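Local coordinates for StAR-related lipid transfer protein 13 (Homo sapiens, PDB 2PSO) that acts as a GTPase-activating protein for RhoA and perhaps for Cdc42, the chain here being its lipid-binding START domain, at residues A[77-82]-A[216-221]; A[136-141]-A[155-160]; A[169-174]-A[194-199]; A[176-181]-A[188-193]. All coordinates share one frame; numbering follows the deposited sequence.

Contact 1: A[77-82]-A[216-221]; sequences WKASVE and AEVARI
Val81 turns both of its methyls to Val218 through a first torsion of -88°, which sets CG1 anti to the carbonyl carbon and leaves CG2 between the backbone N and that carbon. From the helix, Val218 is directed at the strand, and the two side chains run past one another head to tail. Val218 CG1 lies against both Val81 methyls, 3.6 Å from Val81 CG1 and 3.7 Å from Val81 CG2. Val218 CG1 also reaches along the strand, coming within 3.5 Å of Ser80 O and 4.3 Å of Ala79 CB. On the helix side Val81 CG1 touches the backbone of the next residue, 4.1 Å from Ala219 CA.

The short segments run nearly along each other, with a crossing angle of -22° and axes 7.6 Å apart at closest, close enough for one layer of small side chains. Ser80 points away from the helix, where its OG bonds to Thr191. Val218 and Ile221 both touch Leu190 of the neighbouring strand 188-196, which places helix 209-223 over more than one strand. A C-terminal helix laid on a curved sheet is characteristic of the START helix-grip fold, in which this helix commonly helps to enclose the lipid cavity.

All five touching residues are buried, and the contacts between side chains are apolar; methyls also rest on two backbone carbonyl oxygens, Ser80 O and Val218 O. Between the side chains, then, the contact relies on fit and exclusion of water rather than on directional bonds.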
loop_
_atom_site.group_PDB
_atom_site.type_symbol
_atom_site.label_atom_id
_atom_site.label_comp_id
_atom_site.label_asym_id
_atom_site.label_seq_id
_atom_site.Cartn_x
_atom_site.Cartn_y
_atom_site.Cartn_z
ATOM N N TRP A 77 2.856 -4.735 -5.443
ATOM C CA TRP A 77 1.665 -5.442 -4.973
ATOM C C TRP A 77 0.355 -4.731 -5.240
ATOM O O TRP A 77 0.325 -3.536 -5.492
ATOM C CB TRP A 77 1.755 -5.678 -3.495
ATOM C CG TRP A 77 2.881 -6.530 -3.116
ATOM C CD1 TRP A 77 4.149 -6.135 -2.816
ATOM C CD2 TRP A 77 2.852 -7.947 -2.967
ATOM N NE1 TRP A 77 4.904 -7.222 -2.461
ATOM C CE2 TRP A 77 4.128 -8.348 -2.550
ATOM C CE3 TRP A 77 1.862 -8.919 -3.143
ATOM C CZ2 TRP A 77 4.446 -9.672 -2.310
ATOM C CZ3 TRP A 77 2.177 -10.240 -2.898
ATOM C CH2 TRP A 77 3.459 -10.605 -2.489
ATOM N N LYS A 78 -0.732 -5.488 -5.145
ATOM C CA LYS A 78 -2.065 -4.982 -5.415
ATOM C C LYS A 78 -3.071 -5.697 -4.541
ATOM O O LYS A 78 -3.350 -6.864 -4.776
ATOM C CB LYS A 78 -2.419 -5.202 -6.880
ATOM C CG LYS A 78 -3.799 -4.729 -7.257
ATOM C CD LYS A 78 -3.961 -4.622 -8.767
ATOM C CE LYS A 78 -4.282 -5.958 -9.391
ATOM N NZ LYS A 78 -5.716 -6.308 -9.185
ATOM N N ALA A 79 -3.619 -5.000 -3.546
ATOM C CA ALA A 79 -4.678 -5.552 -2.690
ATOM C C ALA A 79 -6.030 -4.853 -2.862
ATOM O O ALA A 79 -6.079 -3.662 -3.171
ATOM C CB ALA A 79 -4.263 -5.532 -1.250
ATOM N N SER A 80 -7.118 -5.605 -2.661
ATOM C CA SER A 80 -8.493 -5.094 -2.801
ATOM C C SER A 80 -9.458 -5.440 -1.673
ATOM O O SER A 80 -9.236 -6.387 -0.917
ATOM C CB SER A 80 -9.104 -5.617 -4.069
ATOM O OG SER A 80 -8.687 -4.811 -5.127
ATOM N N VAL A 81 -10.532 -4.652 -1.573
ATOM C CA VAL A 81 -11.681 -4.963 -0.739
ATOM C C VAL A 81 -12.876 -4.228 -1.280
ATOM O O VAL A 81 -12.740 -3.274 -2.052
ATOM C CB VAL A 81 -11.540 -4.454 0.687
ATOM C CG1 VAL A 81 -10.847 -5.464 1.591
ATOM C CG2 VAL A 81 -10.861 -3.128 0.688
ATOM N N GLU A 82 -14.055 -4.685 -0.870
ATOM C CA GLU A 82 -15.282 -3.946 -1.080
ATOM C C GLU A 82 -15.572 -3.223 0.239
ATOM O O GLU A 82 -15.577 -3.840 1.306
ATOM C CB GLU A 82 -16.421 -4.888 -1.482
ATOM C CG GLU A 82 -17.684 -4.156 -1.959
ATOM C CD GLU A 82 -18.887 -5.077 -2.231
ATOM O OE1 GLU A 82 -18.783 -5.966 -3.107
ATOM O OE2 GLU A 82 -19.947 -4.893 -1.578
ATOM N N ALA A 216 -4.087 -6.560 4.631
ATOM C CA ALA A 216 -4.634 -6.321 5.950
ATOM C C ALA A 216 -4.835 -4.827 6.182
ATOM O O ALA A 216 -5.611 -4.431 7.052
ATOM C CB ALA A 216 -3.742 -6.939 7.031
ATOM N N GLU A 217 -4.135 -3.998 5.414
ATOM C CA GLU A 217 -4.288 -2.548 5.559
ATOM C C GLU A 217 -5.636 -2.205 4.974
ATOM O O GLU A 217 -6.463 -1.482 5.555
ATOM C CB GLU A 217 -3.191 -1.786 4.813
ATOM C CG GLU A 217 -3.221 -0.304 5.081
ATOM C CD GLU A 217 -2.406 0.510 4.080
ATOM O OE1 GLU A 217 -1.367 1.103 4.488
ATOM O OE2 GLU A 217 -2.807 0.565 2.891
ATOM N N VAL A 218 -5.859 -2.810 3.826
ATOM C CA VAL A 218 -7.041 -2.591 3.058
ATOM C C VAL A 218 -8.260 -3.253 3.705
ATOM O O VAL A 218 -9.388 -2.885 3.433
ATOM C CB VAL A 218 -6.778 -3.048 1.633
ATOM C CG1 VAL A 218 -7.430 -4.363 1.338
ATOM C CG2 VAL A 218 -7.192 -1.967 0.669
ATOM N N ALA A 219 -8.027 -4.193 4.612
ATOM C CA ALA A 219 -9.123 -4.865 5.318
ATOM C C ALA A 219 -9.512 -4.032 6.522
ATOM O O ALA A 219 -10.682 -3.978 6.897
ATOM C CB ALA A 219 -8.704 -6.236 5.758
ATOM N N ARG A 220 -8.515 -3.393 7.130
ATOM C CA ARG A 220 -8.750 -2.531 8.257
ATOM C C ARG A 220 -9.516 -1.296 7.816
ATOM O O ARG A 220 -10.464 -0.867 8.490
ATOM C CB ARG A 220 -7.446 -2.137 8.897
ATOM C CG ARG A 220 -6.885 -3.233 9.712
ATOM C CD ARG A 220 -5.730 -2.756 10.512
ATOM N NE ARG A 220 -4.839 -1.949 9.698
ATOM C CZ ARG A 220 -3.561 -2.223 9.530
ATOM N NH1 ARG A 220 -3.049 -3.275 10.135
ATOM N NH2 ARG A 220 -2.800 -1.439 8.782
ATOM N N ILE A 221 -9.144 -0.741 6.667
ATOM C CA ILE A 221 -9.890 0.389 6.156
ATOM C C ILE A 221 -11.339 -0.010 6.012
ATOM O O ILE A 221 -12.238 0.747 6.397
ATOM C CB ILE A 221 -9.388 0.837 4.817
ATOM C CG1 ILE A 221 -8.011 1.506 4.991
ATOM C CG2 ILE A 221 -10.426 1.772 4.189
ATOM C CD1 ILE A 221 -7.266 1.727 3.722
#

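Contact 2: A[136-141]-A[155-160]; sequences FVVLRT and SLSVEH
Leu139 and Leu156 form the central pair of this antiparallel register, joined by two backbone bonds: Leu139 N gives to Leu156 O at 2.8 Å, and Leu156 N returns a longer one to Leu139 O at 3.2 Å. Their side chains lie side by side on one face, Leu139 CD2 resting 3.9 Å from Leu156 CD1. Leu139 CG stands anti to the backbone N (chi1 178°), while Leu156 CG, at 44°, sits between its N and its carbonyl carbon; together these turns let the two branched ends meet.

The ladder runs on past the end of strand 151-157, since Val158 N donates to Val137 O at 2.9 Å with the donor tilted 29° from the carbonyl plane. The two methyls of Val158 divide their work. Val158 CG1 touches Leu139 CB at 3.9 Å, whereas Val158 CG2 meets Val137 CG1 at 4.0 Å, the two valines crossing at about a right angle. Val138 CG1 packs diagonally on Ser155 CB at 3.7 Å; in the non-hydrogen-bonded pair Arg140-Ser155, Arg140 CB lies 4.0 Å from Ser155 OG.

Farther out, the Arg140 chain bends away to a salt bridge with Glu119 and a cation-pi contact with Tyr121. Ser157 OG bonds to Val173 N, linking this hairpin of strands 134-143 and 151-157 to strand 169-182 in the curved START sheet, and His160 NE2 bonds to Glu112.

Chemically, the pairing combines a backbone ladder with an aliphatic patch of Leu139, Leu156 and Val158, while the charge of buried Arg140 is probably balanced by Glu119 rather than by anything in 155-160.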
loop_
_atom_site.group_PDB
_atom_site.type_symbol
_atom_site.label_atom_id
_atom_site.label_comp_id
_atom_site.label_asym_id
_atom_site.label_seq_id
_atom_site.Cartn_x
_atom_site.Cartn_y
_atom_site.Cartn_z
ATOM N N PHE A 136 8.086 7.944 7.240
ATOM C CA PHE A 136 7.607 8.313 5.911
ATOM C C PHE A 136 7.505 9.803 5.706
ATOM O O PHE A 136 7.118 10.541 6.601
ATOM C CB PHE A 136 6.244 7.681 5.615
ATOM C CG PHE A 136 6.278 6.183 5.535
ATOM C CD1 PHE A 136 6.453 5.411 6.678
ATOM C CD2 PHE A 136 6.126 5.543 4.325
ATOM C CE1 PHE A 136 6.487 4.037 6.612
ATOM C CE2 PHE A 136 6.151 4.158 4.256
ATOM C CZ PHE A 136 6.333 3.408 5.398
ATOM N N VAL A 137 7.848 10.236 4.509
ATOM C CA VAL A 137 7.749 11.622 4.129
ATOM C C VAL A 137 7.437 11.540 2.676
ATOM O O VAL A 137 8.216 11.033 1.891
ATOM C CB VAL A 137 9.077 12.379 4.292
ATOM C CG1 VAL A 137 8.935 13.811 3.771
ATOM C CG2 VAL A 137 9.537 12.350 5.753
ATOM N N VAL A 138 6.291 12.058 2.303
ATOM C CA VAL A 138 5.717 11.692 1.047
ATOM C C VAL A 138 5.088 12.897 0.348
ATOM O O VAL A 138 4.593 13.802 1.004
ATOM C CB VAL A 138 4.725 10.585 1.343
ATOM C CG1 VAL A 138 3.424 10.790 0.619
ATOM C CG2 VAL A 138 5.355 9.277 1.024
ATOM N N LEU A 139 5.187 12.947 -0.974
ATOM C CA LEU A 139 4.381 13.835 -1.783
ATOM C C LEU A 139 3.035 13.107 -2.075
ATOM O O LEU A 139 3.047 12.032 -2.667
ATOM C CB LEU A 139 5.158 14.081 -3.071
ATOM C CG LEU A 139 4.592 14.942 -4.206
ATOM C CD1 LEU A 139 4.507 16.384 -3.786
ATOM C CD2 LEU A 139 5.461 14.823 -5.462
ATOM N N ARG A 140 1.888 13.618 -1.632
ATOM C CA ARG A 140 0.597 12.969 -1.965
ATOM C C ARG A 140 -0.186 13.954 -2.757
ATOM O O ARG A 140 -0.168 15.140 -2.449
ATOM C CB ARG A 140 -0.313 12.695 -0.750
ATOM C CG ARG A 140 0.350 12.466 0.545
ATOM C CD ARG A 140 -0.550 12.911 1.630
ATOM N NE ARG A 140 -1.033 11.813 2.449
ATOM C CZ ARG A 140 -1.849 11.970 3.478
ATOM N NH1 ARG A 140 -2.248 10.916 4.165
ATOM N NH2 ARG A 140 -2.249 13.185 3.832
ATOM N N THR A 141 -0.945 13.468 -3.715
ATOM C CA THR A 141 -1.890 14.309 -4.361
ATOM C C THR A 141 -3.148 13.467 -4.453
ATOM O O THR A 141 -3.059 12.248 -4.445
ATOM C CB THR A 141 -1.348 14.810 -5.752
ATOM O OG1 THR A 141 -2.416 15.358 -6.543
ATOM C CG2 THR A 141 -0.669 13.703 -6.528
ATOM N N SER A 155 1.017 8.604 -3.916
ATOM C CA SER A 155 2.088 8.994 -3.047
ATOM C C SER A 155 3.455 8.535 -3.528
ATOM O O SER A 155 3.567 7.539 -4.231
ATOM C CB SER A 155 1.810 8.409 -1.666
ATOM O OG SER A 155 0.544 8.812 -1.193
ATOM N N LEU A 156 4.502 9.259 -3.152
ATOM C CA LEU A 156 5.870 8.792 -3.406
ATOM C C LEU A 156 6.740 9.514 -2.425
ATOM O O LEU A 156 6.429 10.629 -2.064
ATOM C CB LEU A 156 6.312 9.104 -4.826
ATOM C CG LEU A 156 5.969 10.506 -5.331
ATOM C CD1 LEU A 156 7.220 11.361 -5.450
ATOM C CD2 LEU A 156 5.255 10.426 -6.652
ATOM N N SER A 157 7.794 8.861 -1.961
ATOM C CA SER A 157 8.617 9.372 -0.876
ATOM C C SER A 157 9.455 10.509 -1.385
ATOM O O SER A 157 9.856 10.509 -2.552
ATOM C CB SER A 157 9.516 8.266 -0.287
ATOM O OG SER A 157 8.824 7.419 0.640
ATOM N N VAL A 158 9.687 11.500 -0.532
ATOM C CA VAL A 158 10.585 12.597 -0.864
ATOM C C VAL A 158 11.364 12.941 0.383
ATOM O O VAL A 158 11.179 12.306 1.415
ATOM C CB VAL A 158 9.819 13.859 -1.315
ATOM C CG1 VAL A 158 9.016 13.594 -2.581
ATOM C CG2 VAL A 158 8.908 14.333 -0.209
ATOM N N GLU A 159 12.231 13.939 0.293
ATOM C CA GLU A 159 12.858 14.512 1.470
ATOM C C GLU A 159 12.373 15.938 1.667
ATOM O O GLU A 159 12.166 16.674 0.700
ATOM C CB GLU A 159 14.358 14.565 1.283
ATOM C CG GLU A 159 15.040 13.249 1.489
ATOM C CD GLU A 159 16.467 13.324 1.047
ATOM O OE1 GLU A 159 17.075 12.265 0.785
ATOM O OE2 GLU A 159 16.957 14.471 0.949
ATOM N N HIS A 160 12.218 16.351 2.913
ATOM C CA HIS A 160 11.902 17.751 3.150
ATOM C C HIS A 160 12.871 18.346 4.127
ATOM O O HIS A 160 13.239 17.695 5.090
ATOM C CB HIS A 160 10.459 17.968 3.655
ATOM C CG HIS A 160 9.940 19.339 3.347
ATOM N ND1 HIS A 160 10.079 20.399 4.216
ATOM C CD2 HIS A 160 9.365 19.842 2.228
ATOM C CE1 HIS A 160 9.584 21.490 3.656
ATOM N NE2 HIS A 160 9.139 21.178 2.452
#

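Contact 3: A[169-174]-A[194-199]; sequences VRAVVM and CRIDLK
Met174 and Arg195 meet through both backbone and side chain. Among the backbone bonds, Met174 N gives to Arg195 O at 3.0 Å, almost in line with the carbonyl bond (165° at the oxygen). Two residues farther along each segment, Asp197 N donates to Val172 O at 2.9 Å, approaching from above the carbonyl plane, and the return bond from Val172 N to Asp197 O is weak. Ile196 CA adds a C-H...O contact to the same Val172 O.

This part extends the antiparallel hairpin of strands 169-182 and 188-196 beyond the corner that the chain turns at Met174, within the curved sheet of the START fold. Only Val173 and Ile196 form a regular bridge here, as a non-hydrogen-bonded pair.

Apolar packing follows that bridge. Val173 and Ile196 point the same way, with their CG2 methyls 4.2 Å apart. Ala171 CB lies 4.1 Å from Ile196 CG2 and equally far from Leu198 CD1; Ile196 and Leu198 in turn touch Phe210 of helix 209-223.

The third kind of contact is methyl over guanidinium. Bent at its last torsion (chi3 41°), Met174 carries CE over one face of the Arg195 group, 3.3 Å above the plane and off-centre, above the edge of the group, with Met174 CE 3.6 Å from Arg195 CD. An alanine here would lack CG, SD and CE and would probably cost that guanidinium face its methyl cover, leaving its place to depend on Asp70 and Leu74. Those two hold the group from elsewhere, Asp70 by a salt bridge to NH1 and Leu74 O by a hydrogen bond from NH2.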
loop_
_atom_site.group_PDB
_atom_site.type_symbol
_atom_site.label_atom_id
_atom_site.label_comp_id
_atom_site.label_asym_id
_atom_site.label_seq_id
_atom_site.Cartn_x
_atom_site.Cartn_y
_atom_site.Cartn_z
ATOM N N VAL A 169 13.587 4.289 10.740
ATOM C CA VAL A 169 14.128 4.046 9.399
ATOM C C VAL A 169 13.259 4.605 8.281
ATOM O O VAL A 169 12.181 4.071 8.020
ATOM C CB VAL A 169 14.250 2.520 9.103
ATOM C CG1 VAL A 169 15.055 2.262 7.813
ATOM C CG2 VAL A 169 14.857 1.771 10.280
ATOM N N ARG A 170 13.727 5.642 7.599
ATOM C CA ARG A 170 13.034 6.131 6.413
ATOM C C ARG A 170 12.738 5.031 5.422
ATOM O O ARG A 170 13.649 4.370 4.952
ATOM C CB ARG A 170 13.888 7.157 5.691
ATOM C CG ARG A 170 13.748 8.550 6.228
ATOM C CD ARG A 170 12.387 9.146 5.896
ATOM N NE ARG A 170 12.562 10.468 5.306
ATOM C CZ ARG A 170 12.814 11.569 6.004
ATOM N NH1 ARG A 170 12.888 11.517 7.329
ATOM N NH2 ARG A 170 12.963 12.732 5.372
ATOM N N ALA A 171 11.475 4.828 5.086
ATOM C CA ALA A 171 11.173 3.928 3.994
ATOM C C ALA A 171 11.275 4.678 2.661
ATOM O O ALA A 171 11.723 5.817 2.609
ATOM C CB ALA A 171 9.801 3.316 4.164
ATOM N N VAL A 172 10.898 4.011 1.577
ATOM C CA VAL A 172 10.869 4.625 0.260
ATOM C C VAL A 172 9.602 4.127 -0.441
ATOM O O VAL A 172 9.569 3.025 -1.010
ATOM C CB VAL A 172 12.122 4.281 -0.590
ATOM C CG1 VAL A 172 12.020 4.903 -1.992
ATOM C CG2 VAL A 172 13.408 4.750 0.089
ATOM N N VAL A 173 8.543 4.923 -0.352
ATOM C CA VAL A 173 7.345 4.635 -1.088
ATOM C C VAL A 173 7.726 4.912 -2.538
ATOM O O VAL A 173 7.854 6.055 -2.935
ATOM C CB VAL A 173 6.163 5.512 -0.587
ATOM C CG1 VAL A 173 4.966 5.450 -1.535
ATOM C CG2 VAL A 173 5.743 5.075 0.788
ATOM N N MET A 174 7.975 3.850 -3.305
ATOM C CA MET A 174 8.384 3.982 -4.704
ATOM C C MET A 174 7.134 4.177 -5.540
ATOM O O MET A 174 7.070 5.059 -6.409
ATOM C CB MET A 174 9.138 2.737 -5.171
ATOM C CG MET A 174 10.316 2.318 -4.266
ATOM S SD MET A 174 11.083 0.700 -4.676
ATOM C CE MET A 174 11.100 0.763 -6.471
ATOM N N CYS A 194 0.793 -0.793 -4.408
ATOM C CA CYS A 194 2.032 -0.170 -3.984
ATOM C C CYS A 194 3.307 -1.039 -4.009
ATOM O O CYS A 194 3.277 -2.236 -4.269
ATOM C CB CYS A 194 1.861 0.378 -2.598
ATOM S SG CYS A 194 1.969 -0.940 -1.424
ATOM N N ARG A 195 4.422 -0.384 -3.699
ATOM C CA ARG A 195 5.758 -0.915 -3.832
ATOM C C ARG A 195 6.617 -0.073 -2.910
ATOM O O ARG A 195 7.020 1.034 -3.253
ATOM C CB ARG A 195 6.250 -0.730 -5.270
ATOM C CG ARG A 195 7.598 -1.411 -5.583
ATOM C CD ARG A 195 8.096 -1.163 -7.026
ATOM N NE ARG A 195 9.091 -2.161 -7.412
ATOM C CZ ARG A 195 9.868 -2.138 -8.498
ATOM N NH1 ARG A 195 9.813 -1.148 -9.379
ATOM N NH2 ARG A 195 10.707 -3.144 -8.706
ATOM N N ILE A 196 6.876 -0.586 -1.721
ATOM C CA ILE A 196 7.646 0.155 -0.746
ATOM C C ILE A 196 8.972 -0.556 -0.493
ATOM O O ILE A 196 9.049 -1.785 -0.564
ATOM C CB ILE A 196 6.865 0.288 0.563
ATOM C CG1 ILE A 196 5.413 0.667 0.252
ATOM C CG2 ILE A 196 7.497 1.322 1.471
ATOM C CD1 ILE A 196 4.551 0.907 1.475
ATOM N N ASP A 197 10.014 0.225 -0.224
ATOM C CA ASP A 197 11.305 -0.287 0.168
ATOM C C ASP A 197 11.548 0.127 1.618
ATOM O O ASP A 197 12.144 1.174 1.874
ATOM C CB ASP A 197 12.371 0.311 -0.756
ATOM C CG ASP A 197 13.791 -0.177 -0.448
ATOM O OD1 ASP A 197 14.029 -0.757 0.630
ATOM O OD2 ASP A 197 14.688 0.045 -1.296
ATOM N N LEU A 198 11.069 -0.675 2.572
ATOM C CA LEU A 198 11.472 -0.503 3.965
ATOM C C LEU A 198 12.925 -0.885 3.921
ATOM O O LEU A 198 13.282 -1.848 3.240
ATOM C CB LEU A 198 10.745 -1.456 4.909
ATOM C CG LEU A 198 9.241 -1.763 4.859
ATOM C CD1 LEU A 198 8.367 -0.506 4.679
ATOM C CD2 LEU A 198 8.915 -2.820 3.798
ATOM N N LYS A 199 13.784 -0.159 4.618
ATOM C CA LYS A 199 15.211 -0.424 4.451
ATOM C C LYS A 199 15.838 -1.391 5.480
ATOM O O LYS A 199 16.317 -0.962 6.530
ATOM C CB LYS A 199 15.992 0.890 4.341
ATOM C CG LYS A 199 15.669 1.653 3.066
ATOM C CD LYS A 199 16.818 2.544 2.638
ATOM C CE LYS A 199 16.616 3.050 1.216
ATOM N NZ LYS A 199 17.672 4.020 0.805
#

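Contact 4: A[176-181]-A[188-193]; sequences SQYLIE and SRLTHI
His192 and Tyr178 stack face to face across an antiparallel hairpin of the START sheet, at a non-hydrogen-bonded pair. Paired backbone bonds flank them at Gln177-Ile193 and Leu179-Thr191; Leu179 N to Thr191 O is the straightest, at 176° about the hydrogen.

The histidine can be followed outward. His192 CB lies 3.6 Å from Tyr178 CE2. His192 CG, anti to the backbone N (chi1 -170°), sits over the phenol at 3.4 Å from Tyr178 CE2. The ring centroids of Tyr178 and His192 are 3.8 Å apart and their planes differ by 8°, evidence of close overlap. Along one side of the imidazole ND1 and then CE1 pass the hydroxyl end, His192 CE1 lying 3.4 Å from Tyr178 OH. Along the other, His192 CD2 has Gln177 O near its edge at 3.4 Å.

Tyr178 OH bonds in turn to Glu217 of helix 209-223, while Leu190 CD1 comes at the rim of the phenol. A leucine in place of Tyr178 would lack the flat face and the hydroxyl, and would probably leave the imidazole unstacked and Glu217 without this partner. At the tip of the imidazole, His192 NE2 is hydrogen-bonded to Ser176 OG at 2.8 Å, and the proton may sit on either atom.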
loop_
_atom_site.group_PDB
_atom_site.type_symbol
_atom_site.label_atom_id
_atom_site.label_comp_id
_atom_site.label_asym_id
_atom_site.label_seq_id
_atom_site.Cartn_x
_atom_site.Cartn_y
_atom_site.Cartn_z
ATOM N N SER A 176 2.752 4.114 -4.687
ATOM C CA SER A 176 1.608 3.915 -3.815
ATOM C C SER A 176 0.456 4.633 -4.431
ATOM O O SER A 176 0.512 5.864 -4.639
ATOM C CB SER A 176 1.838 4.498 -2.441
ATOM O OG SER A 176 0.741 4.179 -1.595
ATOM N N GLN A 177 -0.592 3.889 -4.739
ATOM C CA GLN A 177 -1.736 4.561 -5.261
ATOM C C GLN A 177 -3.020 3.899 -4.852
ATOM O O GLN A 177 -3.188 2.696 -5.036
ATOM C CB GLN A 177 -1.642 4.803 -6.780
ATOM C CG GLN A 177 -1.391 3.583 -7.640
ATOM C CD GLN A 177 0.032 3.510 -8.218
ATOM O OE1 GLN A 177 0.898 4.349 -7.935
ATOM N NE2 GLN A 177 0.267 2.495 -9.039
ATOM N N TYR A 178 -3.920 4.686 -4.257
ATOM C CA TYR A 178 -5.235 4.162 -3.914
ATOM C C TYR A 178 -6.157 4.505 -5.062
ATOM O O TYR A 178 -6.206 5.661 -5.478
ATOM C CB TYR A 178 -5.757 4.706 -2.573
ATOM C CG TYR A 178 -5.005 4.205 -1.349
ATOM C CD1 TYR A 178 -3.883 4.887 -0.866
ATOM C CD2 TYR A 178 -5.408 3.070 -0.679
ATOM C CE1 TYR A 178 -3.171 4.446 0.243
ATOM C CE2 TYR A 178 -4.704 2.610 0.443
ATOM C CZ TYR A 178 -3.581 3.318 0.887
ATOM O OH TYR A 178 -2.872 2.878 1.989
ATOM N N LEU A 179 -6.837 3.486 -5.595
ATOM C CA LEU A 179 -7.895 3.681 -6.580
ATOM C C LEU A 179 -9.207 3.267 -5.947
ATOM O O LEU A 179 -9.371 2.116 -5.527
ATOM C CB LEU A 179 -7.650 2.867 -7.852
ATOM C CG LEU A 179 -6.233 2.888 -8.429
ATOM C CD1 LEU A 179 -6.134 2.056 -9.688
ATOM C CD2 LEU A 179 -5.783 4.305 -8.716
ATOM N N ILE A 180 -10.139 4.208 -5.857
ATOM C CA ILE A 180 -11.443 3.946 -5.246
ATOM C C ILE A 180 -12.505 4.157 -6.280
ATOM O O ILE A 180 -12.597 5.240 -6.858
ATOM C CB ILE A 180 -11.716 4.927 -4.114
ATOM C CG1 ILE A 180 -10.412 5.224 -3.353
ATOM C CG2 ILE A 180 -12.792 4.410 -3.205
ATOM C CD1 ILE A 180 -10.631 5.597 -1.943
ATOM N N GLU A 181 -13.302 3.132 -6.540
ATOM C CA GLU A 181 -14.315 3.252 -7.576
ATOM C C GLU A 181 -15.669 2.796 -7.069
ATOM O O GLU A 181 -15.738 1.962 -6.174
ATOM C CB GLU A 181 -13.891 2.483 -8.828
ATOM C CG GLU A 181 -13.637 1.017 -8.577
ATOM C CD GLU A 181 -12.925 0.348 -9.729
ATOM O OE1 GLU A 181 -12.917 0.931 -10.835
ATOM O OE2 GLU A 181 -12.376 -0.756 -9.520
ATOM N N SER A 188 -17.972 0.968 -2.271
ATOM C CA SER A 188 -16.801 1.157 -3.108
ATOM C C SER A 188 -15.928 -0.067 -3.175
ATOM O O SER A 188 -15.836 -0.838 -2.208
ATOM C CB SER A 188 -15.959 2.299 -2.573
ATOM O OG SER A 188 -16.728 3.472 -2.528
ATOM N N ARG A 189 -15.276 -0.224 -4.321
ATOM C CA ARG A 189 -14.162 -1.147 -4.467
ATOM C C ARG A 189 -12.897 -0.324 -4.166
ATOM O O ARG A 189 -12.602 0.643 -4.860
ATOM C CB ARG A 189 -14.149 -1.713 -5.899
ATOM C CG ARG A 189 -12.952 -2.592 -6.289
ATOM C CD ARG A 189 -13.340 -4.037 -6.626
ATOM N NE ARG A 189 -13.426 -4.910 -5.447
ATOM C CZ ARG A 189 -12.628 -5.957 -5.215
ATOM N NH1 ARG A 189 -12.791 -6.699 -4.115
ATOM N NH2 ARG A 189 -11.668 -6.270 -6.091
ATOM N N LEU A 190 -12.173 -0.682 -3.115
ATOM C CA LEU A 190 -10.923 -0.009 -2.809
ATOM C C LEU A 190 -9.732 -0.817 -3.292
ATOM O O LEU A 190 -9.611 -1.987 -2.964
ATOM C CB LEU A 190 -10.810 0.182 -1.302
ATOM C CG LEU A 190 -9.466 0.682 -0.732
ATOM C CD1 LEU A 190 -9.066 1.966 -1.321
ATOM C CD2 LEU A 190 -9.590 0.827 0.763
ATOM N N THR A 191 -8.836 -0.212 -4.053
ATOM C CA THR A 191 -7.660 -0.942 -4.514
ATOM C C THR A 191 -6.385 -0.175 -4.224
ATOM O O THR A 191 -6.206 0.953 -4.691
ATOM C CB THR A 191 -7.733 -1.223 -6.011
ATOM O OG1 THR A 191 -8.786 -2.156 -6.269
ATOM C CG2 THR A 191 -6.426 -1.797 -6.527
ATOM N N HIS A 192 -5.497 -0.779 -3.444
ATOM C CA HIS A 192 -4.180 -0.209 -3.228
ATOM C C HIS A 192 -3.038 -0.937 -3.986
ATOM O O HIS A 192 -2.631 -2.048 -3.611
ATOM C CB HIS A 192 -3.880 -0.186 -1.746
ATOM C CG HIS A 192 -2.666 0.602 -1.404
ATOM N ND1 HIS A 192 -1.921 0.367 -0.264
ATOM C CD2 HIS A 192 -2.059 1.626 -2.048
ATOM C CE1 HIS A 192 -0.901 1.210 -0.225
ATOM N NE2 HIS A 192 -0.967 1.991 -1.292
ATOM N N ILE A 193 -2.521 -0.311 -5.041
ATOM C CA ILE A 193 -1.301 -0.785 -5.674
ATOM C C ILE A 193 -0.054 -0.091 -5.148
ATOM O O ILE A 193 0.166 1.072 -5.453
ATOM C CB ILE A 193 -1.307 -0.524 -7.183
ATOM C CG1 ILE A 193 -2.492 -1.223 -7.841
ATOM C CG2 ILE A 193 0.027 -0.997 -7.809
ATOM C CD1 ILE A 193 -2.875 -0.610 -9.159
#

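Overall arrangement
From the N terminus, strand 76-83 supplies the first half of contact 1, which stays unclosed until helix 209-223 near the C terminus; the other three contacts lie inside this long loop. Contact 2 closes first, as the hairpin of strands 134-143 and 151-157. Contact 3 then opens at 169-174 and closes at 194-199, with contact 4 nested within it on the same two strands, their centres about 19 Å apart. None cross. Contacts 1 and 2 do not touch, their nearest atoms being about 8 Å apart, yet both reach one sheet. Strand 169-182 borders the earlier hairpin, and strand 188-196 borders 76-83, thereby joining hairpins and helix.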